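Local structure of pyridoxamine 5-phosphate-dependent dehydrase (3B8X) at residues S91-P96 with A131-N136. The protein catalyses the removal of the C3'-hydroxyl group from GDP-4-keto-6-deoxy-D-mannose in the biosynthesis of L-colitose, a sugar of the bacterial O-antigen. The protein carries 1 engineered substitution. Sequence-based numbering, arbitrary orientation.
Sequences STTYYP and AILTVN. With G4M ([(2R,3S,4R,5R)-5-(2-amino-6-oxo-1,6-dihydro-9H-purin-9-yl)-3,4-dihydroxytetrahydrofuran-2-yl]methyl (2R,3S,4S,5S,6R)-3,4-dihydroxy-5-[({3-hydroxy-2-methyl-5-[(phosphonooxy)methyl]pyridin-4-yl}methyl)amino]-6-methyltetrahydro-2H-pyran-2-yl dihydrogen diphosphate), chain O.
The methyl of Thr93 meets Leu133 and Val135, the two strand residues that point at helix 91-99. Thr93 CG2 presses on Leu133 CD2 at 3.5 Å, tighter than usual for two carbons. On its other neighbour, Thr93 CG2 touches Val135 CG2 at 3.7 Å. Leu133 and Val135, two apart on strand 129-135, present their side chains on the same face of the sheet, and the threonine methyl bridges them. A chi1 of -59° sets Thr93 OG1 beside the backbone N and leaves CG2 anti to that N, directed at the strand. Thr93 OG1 lies near the pyridine without bonding to it, 3.8 Å from G4M N1L. Val135 CG1 approaches the ring methyl, G4M C2A, at 4.1 Å. Thr93 OG1 is hydrogen-bonded to Asp161 OD2 on strand 157-161; in fold-type I PLP enzymes an aspartate usually pairs with the pyridine nitrogen, consistent with Thr93 orienting such a partner. One residue earlier, Thr92 OG1 comes to 3.7 Å of G4M C5B and hydrogen-bonds Ser59 OG, which is also hydrogen-bonded to G4M. Leu133 is flanked by Ile83 and Val85 of strand 82-86 and by Leu159 of strand 157-161. Within this fold-type I (aspartate aminotransferase) domain, helix and central sheet thus meet through apolar branches alone, while Asp161 satisfies the threonine hydroxyl: one side chain is divided between the core and the pyridine of the cofactor-sugar adduct.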
loop_
_atom_site.group_PDB
_atom_site.type_symbol
_atom_site.label_atom_id
_atom_site.label_comp_id
_atom_site.label_asym_id
_atom_site.label_seq_id
_atom_site.Cartn_x
_atom_site.Cartn_y
_atom_site.Cartn_z
ATOM N N SER B 91 14.318 -4.565 2.662
ATOM C CA SER B 91 13.411 -5.657 2.973
ATOM C C SER B 91 12.343 -5.845 1.901
ATOM O O SER B 91 12.052 -6.960 1.440
ATOM C CB SER B 91 12.769 -5.378 4.341
ATOM O OG SER B 91 11.939 -4.218 4.280
ATOM N N THR B 92 11.745 -4.727 1.513
ATOM C CA THR B 92 10.699 -4.711 0.498
ATOM C C THR B 92 11.187 -4.917 -0.937
ATOM O O THR B 92 10.381 -4.952 -1.852
ATOM C CB THR B 92 9.693 -3.544 0.640
ATOM O OG1 THR B 92 10.360 -2.295 0.429
ATOM C CG2 THR B 92 8.994 -3.556 1.988
ATOM N N THR B 93 12.496 -5.087 -1.132
ATOM C CA THR B 93 13.008 -5.566 -2.409
ATOM C C THR B 93 12.617 -7.074 -2.430
ATOM O O THR B 93 12.105 -7.615 -3.437
ATOM C CB THR B 93 14.520 -5.524 -2.483
ATOM O OG1 THR B 93 14.948 -4.177 -2.278
ATOM C CG2 THR B 93 14.948 -5.944 -3.895
ATOM N N TYR B 94 12.791 -7.727 -1.286
ATOM C CA TYR B 94 12.519 -9.168 -1.150
ATOM C C TYR B 94 11.074 -9.707 -0.976
ATOM O O TYR B 94 10.717 -10.777 -1.509
ATOM C CB TYR B 94 13.363 -9.688 0.015
ATOM C CG TYR B 94 14.831 -9.390 -0.166
ATOM C CD1 TYR B 94 15.542 -9.925 -1.233
ATOM C CD2 TYR B 94 15.484 -8.540 0.712
ATOM C CE1 TYR B 94 16.877 -9.591 -1.412
ATOM C CE2 TYR B 94 16.818 -8.235 0.581
ATOM C CZ TYR B 94 17.513 -8.786 -0.473
ATOM O OH TYR B 94 18.849 -8.452 -0.623
ATOM N N TYR B 95 10.258 -9.018 -0.181
ATOM C CA TYR B 95 8.925 -9.545 0.159
ATOM C C TYR B 95 8.010 -9.861 -1.013
ATOM O O TYR B 95 7.317 -10.892 -1.002
ATOM C CB TYR B 95 8.220 -8.692 1.218
ATOM C CG TYR B 95 8.971 -8.426 2.551
ATOM C CD1 TYR B 95 9.846 -9.353 3.134
ATOM C CD2 TYR B 95 8.807 -7.214 3.205
ATOM C CE1 TYR B 95 10.495 -9.071 4.351
ATOM C CE2 TYR B 95 9.429 -6.940 4.401
ATOM C CZ TYR B 95 10.282 -7.854 4.962
ATOM O OH TYR B 95 10.836 -7.552 6.193
ATOM N N PRO B 96 7.884 -8.908 -1.947
ATOM C CA PRO B 96 6.960 -9.125 -3.068
ATOM C C PRO B 96 7.379 -10.440 -3.756
ATOM O O PRO B 96 6.597 -11.100 -4.402
ATOM C CB PRO B 96 7.216 -7.917 -3.998
ATOM C CG PRO B 96 7.837 -6.855 -3.107
ATOM C CD PRO B 96 8.574 -7.603 -2.004
ATOM N N ALA B 131 14.494 -14.227 -14.124
ATOM C CA ALA B 131 14.645 -12.799 -13.929
ATOM C C ALA B 131 15.841 -12.452 -13.053
ATOM O O ALA B 131 16.319 -13.257 -12.266
ATOM C CB ALA B 131 13.368 -12.268 -13.259
ATOM N N ILE B 132 16.252 -11.209 -13.139
ATOM C CA ILE B 132 17.328 -10.722 -12.302
ATOM C C ILE B 132 16.843 -9.376 -11.757
ATOM O O ILE B 132 16.663 -8.416 -12.501
ATOM C CB ILE B 132 18.616 -10.484 -13.113
ATOM C CG1 ILE B 132 18.930 -11.690 -13.998
ATOM C CG2 ILE B 132 19.806 -10.164 -12.178
ATOM C CD1 ILE B 132 20.413 -11.979 -14.093
ATOM N N LEU B 133 16.616 -9.333 -10.454
ATOM C CA LEU B 133 16.185 -8.098 -9.797
ATOM C C LEU B 133 17.442 -7.403 -9.220
ATOM O O LEU B 133 17.927 -7.717 -8.135
ATOM C CB LEU B 133 15.167 -8.389 -8.690
ATOM C CG LEU B 133 14.801 -7.166 -7.845
ATOM C CD1 LEU B 133 14.316 -6.017 -8.741
ATOM C CD2 LEU B 133 13.783 -7.484 -6.789
ATOM N N THR B 134 17.993 -6.499 -10.011
ATOM C CA THR B 134 19.184 -5.755 -9.653
ATOM C C THR B 134 18.734 -4.691 -8.677
ATOM O O THR B 134 17.558 -4.330 -8.635
ATOM C CB THR B 134 19.900 -5.084 -10.893
ATOM O OG1 THR B 134 19.083 -4.081 -11.553
ATOM C CG2 THR B 134 20.328 -6.157 -11.897
ATOM N N VAL B 135 19.667 -4.225 -7.869
ATOM C CA VAL B 135 19.383 -3.162 -6.913
ATOM C C VAL B 135 20.614 -2.259 -6.944
ATOM O O VAL B 135 21.721 -2.752 -6.769
ATOM C CB VAL B 135 19.271 -3.717 -5.475
ATOM C CG1 VAL B 135 19.127 -2.560 -4.461
ATOM C CG2 VAL B 135 18.115 -4.714 -5.364
ATOM N N ASN B 136 20.426 -0.973 -7.248
ATOM C CA ASN B 136 21.539 -0.014 -7.313
ATOM C C ASN B 136 21.712 0.549 -5.914
ATOM O O ASN B 136 20.942 1.411 -5.468
ATOM C CB ASN B 136 21.266 1.100 -8.341
ATOM C CG ASN B 136 21.044 0.541 -9.730
ATOM O OD1 ASN B 136 21.890 -0.230 -10.241
ATOM N ND2 ASN B 136 19.864 0.822 -10.304
HETATM O OP3 G4M O . 10.788 3.596 1.874
HETATM P PL G4M O . 10.067 3.193 0.521
HETATM O OP1 G4M O . 8.791 2.217 0.753
HETATM O OP2 G4M O . 9.580 4.529 -0.227
HETATM O OP4 G4M O . 11.164 2.517 -0.476
HETATM C C5B G4M O . 11.404 1.213 -0.030
HETATM C C5L G4M O . 12.736 0.813 -0.540
HETATM C C6L G4M O . 12.814 -0.078 -1.602
HETATM N N1L G4M O . 13.989 -0.487 -2.023
HETATM C C2L G4M O . 15.126 -0.093 -1.493
HETATM C C2A G4M O . 16.436 -0.653 -1.996
HETATM C C3L G4M O . 15.161 0.830 -0.453
HETATM O O3L G4M O . 16.357 1.141 0.093
HETATM C C4L G4M O . 13.909 1.332 0.026
HETATM C C4A G4M O . 13.834 2.248 1.084
HETATM N N4A G4M O . 14.921 2.592 1.709
HETATM C C4G G4M O . 14.849 3.601 2.705
HETATM C C5G G4M O . 15.854 3.367 3.808
HETATM C C6G G4M O . 17.247 3.123 3.226
HETATM O O5G G4M O . 15.870 4.634 4.458
HETATM C C3G G4M O . 13.463 3.650 3.369
HETATM O O3G G4M O . 12.779 4.786 2.853
HETATM C C2G G4M O . 13.626 3.837 4.906
HETATM O O2G G4M O . 12.406 4.257 5.523
HETATM C C1G G4M O . 14.687 4.870 5.208
HETATM O O1G G4M O . 15.092 4.623 6.548
HETATM P P2 G4M O . 15.430 5.856 7.494
HETATM O O3P G4M O . 16.412 6.886 6.727
HETATM O O4P G4M O . 16.290 5.286 8.745
HETATM O OPP G4M O . 13.973 6.459 7.834
HETATM P P G4M O . 13.993 7.552 9.012
HETATM O O1P G4M O . 14.670 7.178 10.432
HETATM O O2P G4M O . 12.426 7.754 9.209
HETATM O "O5'" G4M O . 14.420 8.954 8.419
HETATM C "C5'" G4M O . 15.814 9.148 8.520
HETATM C "C4'" G4M O . 16.034 10.507 9.167
HETATM O "O4'" G4M O . 15.092 11.470 8.608
HETATM C "C3'" G4M O . 15.729 10.428 10.680
HETATM O "O3'" G4M O . 16.589 11.365 11.312
HETATM C "C2'" G4M O . 14.247 10.856 10.765
HETATM O "O2'" G4M O . 14.023 11.479 12.036
HETATM C "C1'" G4M O . 14.217 11.914 9.671
HETATM N N9 G4M O . 12.858 12.123 9.160
HETATM C C8 G4M O . 12.118 11.212 8.475
HETATM N N7 G4M O . 10.975 11.781 8.148
HETATM C C4 G4M O . 12.157 13.300 9.241
HETATM C C5 G4M O . 10.925 13.083 8.581
HETATM C C6 G4M O . 9.979 14.167 8.495
HETATM O O6 G4M O . 8.896 14.073 7.936
HETATM N N3 G4M O . 12.417 14.490 9.790
HETATM C C2 G4M O . 11.528 15.468 9.719
HETATM N N1 G4M O . 10.320 15.333 9.084
HETATM N N2 G4M O . 11.813 16.662 10.303
#